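Local coordinates for snaclec rhodocytin subunit alpha (Agkistrodon rhodostoma, PDB 3BX4), which triggers platelet aggregation by binding the receptor CLEC1B (CLEC2), which sets off tyrosine phosphorylation, Syk binding and PLC-gamma-2 activation, at residues 65-70 / 125-130; 19-24 / 59-64. All coordinates share one frame; numbering follows the deposited sequence.

Contact 1. Residues 65-70 / 125-130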
loop_
_atom_site.group_PDB
_atom_site.type_symbol
_atom_site.label_atom_id
_atom_site.label_comp_id
_atom_site.label_asym_id
_atom_site.label_seq_id
_atom_site.Cartn_x
_atom_site.Cartn_y
_atom_site.Cartn_z
ATOM N N ALA C 65 -14.799 -4.875 -23.921
ATOM C CA ALA C 65 -14.480 -4.359 -25.264
ATOM C C ALA C 65 -13.743 -3.017 -25.248
ATOM O O ALA C 65 -12.791 -2.821 -26.013
ATOM C CB ALA C 65 -15.769 -4.235 -26.121
ATOM N N ASP C 66 -14.191 -2.100 -24.400
ATOM C CA ASP C 66 -13.569 -0.778 -24.316
ATOM C C ASP C 66 -12.611 -0.560 -23.124
ATOM O O ASP C 66 -12.250 0.577 -22.808
ATOM C CB ASP C 66 -14.646 0.290 -24.324
ATOM C CG ASP C 66 -15.523 0.217 -25.568
ATOM O OD1 ASP C 66 -14.990 0.072 -26.693
ATOM O OD2 ASP C 66 -16.758 0.298 -25.411
ATOM N N GLU C 67 -12.205 -1.632 -22.448
ATOM C CA GLU C 67 -11.306 -1.464 -21.304
ATOM C C GLU C 67 -9.849 -1.235 -21.808
ATOM O O GLU C 67 -9.427 -1.940 -22.733
ATOM C CB GLU C 67 -11.391 -2.712 -20.402
ATOM C CG GLU C 67 -10.396 -2.700 -19.291
ATOM C CD GLU C 67 -10.650 -1.605 -18.249
ATOM O OE1 GLU C 67 -11.497 -1.809 -17.328
ATOM O OE2 GLU C 67 -9.942 -0.585 -18.324
ATOM N N ASP C 68 -9.091 -0.300 -21.194
ATOM C CA ASP C 68 -7.719 -0.058 -21.604
ATOM C C ASP C 68 -6.719 -0.847 -20.800
ATOM O O ASP C 68 -5.594 -1.088 -21.257
ATOM C CB ASP C 68 -7.291 1.417 -21.605
ATOM C CG ASP C 68 -7.721 2.204 -20.383
ATOM O OD1 ASP C 68 -8.392 1.663 -19.446
ATOM O OD2 ASP C 68 -7.330 3.436 -20.378
ATOM N N TYR C 69 -7.118 -1.173 -19.588
ATOM C CA TYR C 69 -6.159 -1.924 -18.681
ATOM C C TYR C 69 -6.905 -3.000 -17.943
ATOM O O TYR C 69 -8.087 -2.860 -17.634
ATOM C CB TYR C 69 -5.526 -1.010 -17.634
ATOM C CG TYR C 69 -4.610 0.014 -18.234
ATOM C CD1 TYR C 69 -3.283 -0.282 -18.592
ATOM C CD2 TYR C 69 -5.090 1.282 -18.513
ATOM C CE1 TYR C 69 -2.464 0.696 -19.180
ATOM C CE2 TYR C 69 -4.258 2.261 -19.084
ATOM C CZ TYR C 69 -2.965 1.955 -19.409
ATOM O OH TYR C 69 -2.204 2.949 -20.013
ATOM N N VAL C 70 -6.205 -4.132 -17.638
ATOM C CA VAL C 70 -6.840 -5.169 -16.883
ATOM C C VAL C 70 -5.797 -5.575 -15.802
ATOM O O VAL C 70 -4.688 -5.893 -16.191
ATOM C CB VAL C 70 -7.180 -6.387 -17.804
ATOM C CG1 VAL C 70 -7.518 -7.636 -16.907
ATOM C CG2 VAL C 70 -8.319 -6.004 -18.863
ATOM N N GLN C 125 -6.497 3.312 -9.530
ATOM C CA GLN C 125 -7.472 3.389 -10.638
ATOM C C GLN C 125 -8.296 2.114 -10.759
ATOM O O GLN C 125 -7.842 0.958 -10.558
ATOM C CB GLN C 125 -6.807 3.672 -11.977
ATOM C CG GLN C 125 -6.222 5.063 -12.087
ATOM C CD GLN C 125 -5.930 5.382 -13.521
ATOM O OE1 GLN C 125 -6.352 4.657 -14.435
ATOM N NE2 GLN C 125 -5.158 6.438 -13.736
ATOM N N MET C 126 -9.552 2.282 -11.081
ATOM C CA MET C 126 -10.515 1.192 -11.228
ATOM C C MET C 126 -10.473 0.630 -12.636
ATOM O O MET C 126 -10.696 1.317 -13.656
ATOM C CB MET C 126 -11.973 1.708 -10.862
ATOM C CG MET C 126 -12.145 2.082 -9.383
ATOM S SD MET C 126 -13.567 3.289 -9.285
ATOM C CE MET C 126 -14.810 2.088 -9.410
ATOM N N HIS C 127 -10.196 -0.662 -12.705
ATOM C CA HIS C 127 -10.154 -1.394 -13.966
ATOM C C HIS C 127 -10.687 -2.805 -13.787
ATOM O O HIS C 127 -10.771 -3.296 -12.689
ATOM C CB HIS C 127 -8.723 -1.417 -14.575
ATOM C CG HIS C 127 -8.204 -0.054 -14.936
ATOM N ND1 HIS C 127 -8.626 0.615 -16.069
ATOM C CD2 HIS C 127 -7.450 0.822 -14.237
ATOM C CE1 HIS C 127 -8.109 1.833 -16.070
ATOM N NE2 HIS C 127 -7.342 1.966 -15.001
ATOM N N ALA C 128 -10.974 -3.437 -14.919
ATOM C CA ALA C 128 -11.313 -4.862 -14.994
ATOM C C ALA C 128 -10.046 -5.650 -14.495
ATOM O O ALA C 128 -8.964 -5.081 -14.348
ATOM C CB ALA C 128 -11.585 -5.224 -16.446
ATOM N N PHE C 129 -10.266 -6.933 -14.239
ATOM C CA PHE C 129 -9.128 -7.724 -13.646
ATOM C C PHE C 129 -9.321 -9.199 -13.927
ATOM O O PHE C 129 -10.355 -9.690 -14.282
ATOM C CB PHE C 129 -9.070 -7.435 -12.142
ATOM C CG PHE C 129 -10.320 -7.721 -11.403
ATOM C CD1 PHE C 129 -11.335 -6.734 -11.261
ATOM C CD2 PHE C 129 -10.571 -8.956 -10.831
ATOM C CE1 PHE C 129 -12.507 -7.012 -10.575
ATOM C CE2 PHE C 129 -11.748 -9.236 -10.151
ATOM C CZ PHE C 129 -12.768 -8.231 -10.031
ATOM N N VAL C 130 -8.282 -10.052 -13.678
ATOM C CA VAL C 130 -8.553 -11.430 -13.930
ATOM C C VAL C 130 -8.092 -12.197 -12.630
ATOM O O VAL C 130 -7.015 -11.815 -12.129
ATOM C CB VAL C 130 -7.638 -11.983 -15.118
ATOM C CG1 VAL C 130 -7.800 -13.476 -15.227
ATOM C CG2 VAL C 130 -8.054 -11.263 -16.469
#
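Val70 meets Ala128, and His127 meets Glu67 and Tyr69; Val70 and His127 lose the most surface here, with Ala128 next. Val70 splits its branches: CG2 faces Ala128 CB, while CG1, anti to the backbone N (chi1 165°), packs on Phe129 CA and lies 3.7 Å from Val130 CG2. Val70 CA also makes a bent CA-H...O contact with Ala128 O (3.3 Å). The His127 imidazole is gripped at both nitrogens. ND1 donates to Glu67 OE2 at 2.9 Å, nearly straight and in the plane of the ring, and NE2 donates to the side-chain OE1 of Gln125, also at 2.9 Å; together they fix the ring's rotation. Tyr69 lays its CB over one face of this ring, 4.0 Å from the centroid, and turns its own ring edge-on to it, the planes 72° apart. The Glu67 carboxylate is buried but well supplied: OE2 also accepts from Tyr69 N, and OE1 takes Ala128 N (3.0 Å), which comes from above the carboxylate plane, besides a bond from Gln23. A second carboxylate, Asp68, brings OD1 to 3.4 Å from His127 CE1. The arrangement is a His-carboxylate hydrogen bond at the start of two neighbouring parallel strands in the C-type lectin fold.

Contact 2. Residues 19-24 / 59-64; sequences AFNEQK and SQKDEL
Ala19, Asn21 and Leu64 form the close-packed side of this contact. Leu64 reaches the strand with both methyls: CD2 presses on Asn21 CB at 3.6 Å, and CD1 lies 4.2 Å from Ala19 CB. Its CG stands anti to the carbonyl carbon (chi1 -78°), which carries the fork across to the strand although the side chain does not start out in that direction. The aliphatic part of Lys61 extends the apolar patch, with CG 4.1 Å from Ala19 CB. Farther along, Lys61 CD passes the carbonyl oxygen of Ala19, O, at 3.6 Å, and the lysine chain bends at chi2 and chi3 on its way to Glu63. A backbone hydrogen bond from Leu64 N to Lys61 O closes the turn between them.

The outer side is polar and less certain. Within the loop, Lys61 NZ forms a salt bridge with Glu63 OE1, very short as modelled at 2.5 Å. Asn21 OD1 is placed so near this charged pair that the detail of the polar cluster is doubtful, and no bond can be read from it with confidence. Glu63 is exposed, and Lys61 and Asn21 are partly so.

The loop that follows helix 48-59 is thereby laid against strand 15-21, near the corner at Glu22. On the inward side Leu64 also touches Ala128 and Ala19 touches Val130, both on strand 127-133, while Phe20 turns away from the loop to meet Phe32 of helix 26-34 and Phe129.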
loop_
_atom_site.group_PDB
_atom_site.type_symbol
_atom_site.label_atom_id
_atom_site.label_comp_id
_atom_site.label_asym_id
_atom_site.label_seq_id
_atom_site.Cartn_x
_atom_site.Cartn_y
_atom_site.Cartn_z
ATOM N N ALA C 19 -12.249 -13.601 -15.913
ATOM C CA ALA C 19 -12.002 -12.176 -16.138
ATOM C C ALA C 19 -13.306 -11.433 -15.739
ATOM O O ALA C 19 -14.380 -11.907 -16.090
ATOM C CB ALA C 19 -11.711 -11.915 -17.586
ATOM N N PHE C 20 -13.178 -10.393 -14.924
ATOM C CA PHE C 20 -14.336 -9.669 -14.360
ATOM C C PHE C 20 -14.315 -8.300 -14.945
ATOM O O PHE C 20 -13.295 -7.630 -14.992
ATOM C CB PHE C 20 -14.268 -9.605 -12.831
ATOM C CG PHE C 20 -14.464 -10.924 -12.165
ATOM C CD1 PHE C 20 -13.347 -11.768 -11.928
ATOM C CD2 PHE C 20 -15.750 -11.380 -11.812
ATOM C CE1 PHE C 20 -13.518 -13.036 -11.348
ATOM C CE2 PHE C 20 -15.933 -12.669 -11.213
ATOM C CZ PHE C 20 -14.790 -13.509 -10.977
ATOM N N ASN C 21 -15.494 -7.857 -15.427
ATOM C CA ASN C 21 -15.530 -6.504 -15.959
ATOM C C ASN C 21 -15.885 -5.468 -14.906
ATOM O O ASN C 21 -15.668 -4.276 -15.207
ATOM C CB ASN C 21 -16.477 -6.431 -17.129
ATOM C CG ASN C 21 -17.754 -7.112 -16.830
ATOM O OD1 ASN C 21 -17.961 -8.259 -17.243
ATOM N ND2 ASN C 21 -18.644 -6.437 -16.101
ATOM N N GLU C 22 -16.366 -5.877 -13.721
ATOM C CA GLU C 22 -16.444 -4.974 -12.526
ATOM C C GLU C 22 -15.152 -4.154 -12.471
ATOM O O GLU C 22 -14.044 -4.710 -12.434
ATOM C CB GLU C 22 -16.515 -5.713 -11.169
ATOM C CG GLU C 22 -17.837 -6.250 -10.651
ATOM C CD GLU C 22 -17.929 -7.775 -10.821
ATOM O OE1 GLU C 22 -17.147 -8.335 -11.625
ATOM O OE2 GLU C 22 -18.764 -8.416 -10.145
ATOM N N GLN C 23 -15.244 -2.836 -12.411
ATOM C CA GLN C 23 -14.023 -2.026 -12.312
ATOM C C GLN C 23 -13.618 -1.734 -10.874
ATOM O O GLN C 23 -14.375 -1.135 -10.075
ATOM C CB GLN C 23 -14.198 -0.741 -13.156
ATOM C CG GLN C 23 -14.131 -1.017 -14.720
ATOM C CD GLN C 23 -14.060 0.262 -15.537
ATOM O OE1 GLN C 23 -14.859 1.185 -15.293
ATOM N NE2 GLN C 23 -13.113 0.351 -16.509
ATOM N N LYS C 24 -12.409 -2.196 -10.482
ATOM C CA LYS C 24 -11.936 -2.122 -9.112
ATOM C C LYS C 24 -10.474 -1.680 -9.091
ATOM O O LYS C 24 -9.742 -1.875 -10.079
ATOM C CB LYS C 24 -12.033 -3.520 -8.448
ATOM C CG LYS C 24 -13.435 -3.947 -8.127
ATOM C CD LYS C 24 -13.510 -5.349 -7.505
ATOM C CE LYS C 24 -15.025 -5.655 -7.248
ATOM N NZ LYS C 24 -15.458 -5.001 -5.931
ATOM N N SER C 59 -9.920 -11.429 -24.287
ATOM C CA SER C 59 -10.485 -11.240 -25.631
ATOM C C SER C 59 -11.848 -11.917 -25.811
ATOM O O SER C 59 -12.664 -11.435 -26.612
ATOM C CB SER C 59 -9.456 -11.674 -26.668
ATOM O OG SER C 59 -8.404 -10.689 -26.618
ATOM N N GLN C 60 -12.143 -12.969 -25.046
ATOM C CA GLN C 60 -13.442 -13.660 -25.066
ATOM C C GLN C 60 -14.590 -12.902 -24.349
ATOM O O GLN C 60 -15.770 -13.246 -24.500
ATOM C CB GLN C 60 -13.287 -15.022 -24.406
ATOM C CG GLN C 60 -12.544 -16.029 -25.265
ATOM C CD GLN C 60 -13.429 -16.642 -26.340
ATOM O OE1 GLN C 60 -14.375 -17.395 -26.041
ATOM N NE2 GLN C 60 -13.112 -16.338 -27.593
ATOM N N LYS C 61 -14.225 -11.886 -23.557
ATOM C CA LYS C 61 -15.147 -11.151 -22.692
ATOM C C LYS C 61 -15.690 -9.933 -23.462
ATOM O O LYS C 61 -14.997 -8.951 -23.685
ATOM C CB LYS C 61 -14.432 -10.757 -21.382
ATOM C CG LYS C 61 -14.922 -11.522 -20.146
ATOM C CD LYS C 61 -15.683 -10.629 -19.203
ATOM C CE LYS C 61 -16.915 -11.300 -18.655
ATOM N NZ LYS C 61 -17.877 -10.304 -18.116
ATOM N N ASP C 62 -16.932 -10.047 -23.919
ATOM C CA ASP C 62 -17.608 -9.000 -24.678
ATOM C C ASP C 62 -17.686 -7.666 -23.893
ATOM O O ASP C 62 -17.447 -6.579 -24.441
ATOM C CB ASP C 62 -19.024 -9.486 -25.063
ATOM C CG ASP C 62 -19.002 -10.749 -25.913
ATOM O OD1 ASP C 62 -17.993 -10.997 -26.608
ATOM O OD2 ASP C 62 -20.000 -11.497 -25.889
ATOM N N GLU C 63 -18.019 -7.767 -22.615
ATOM C CA GLU C 63 -18.106 -6.585 -21.741
ATOM C C GLU C 63 -16.788 -5.814 -21.507
ATOM O O GLU C 63 -16.802 -4.697 -20.988
ATOM C CB GLU C 63 -18.737 -7.029 -20.428
ATOM C CG GLU C 63 -20.106 -7.658 -20.678
ATOM C CD GLU C 63 -20.487 -8.733 -19.694
ATOM O OE1 GLU C 63 -19.874 -8.823 -18.599
ATOM O OE2 GLU C 63 -21.429 -9.484 -20.030
ATOM N N LEU C 64 -15.658 -6.414 -21.894
ATOM C CA LEU C 64 -14.340 -5.813 -21.725
ATOM C C LEU C 64 -13.869 -5.092 -22.986
ATOM O O LEU C 64 -12.679 -4.734 -23.096
ATOM C CB LEU C 64 -13.309 -6.887 -21.319
ATOM C CG LEU C 64 -13.385 -7.287 -19.847
ATOM C CD1 LEU C 64 -12.225 -8.177 -19.420
ATOM C CD2 LEU C 64 -13.421 -6.011 -19.031
#

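The two contacts lie side by side, their centres about 7 Å apart, on the same side of the chain's centre and within one C-type lectin domain. Along the chain they come in series: 19-24 meets 59-64 before 65-70 meets 125-130, and residues 59-70 run unbroken from one to the other. Strands 15-21 and 127-133, antiparallel neighbours in one sheet, join them on the other side. They touch directly, Ala128 CB lying 3.3 Å from Phe20 O, while Lys24 O probably accepts from His127 N. The passage from helix 48-59 to strand 69-76 is thus held at several points, first against strand 15-21 and then against strand 127-133.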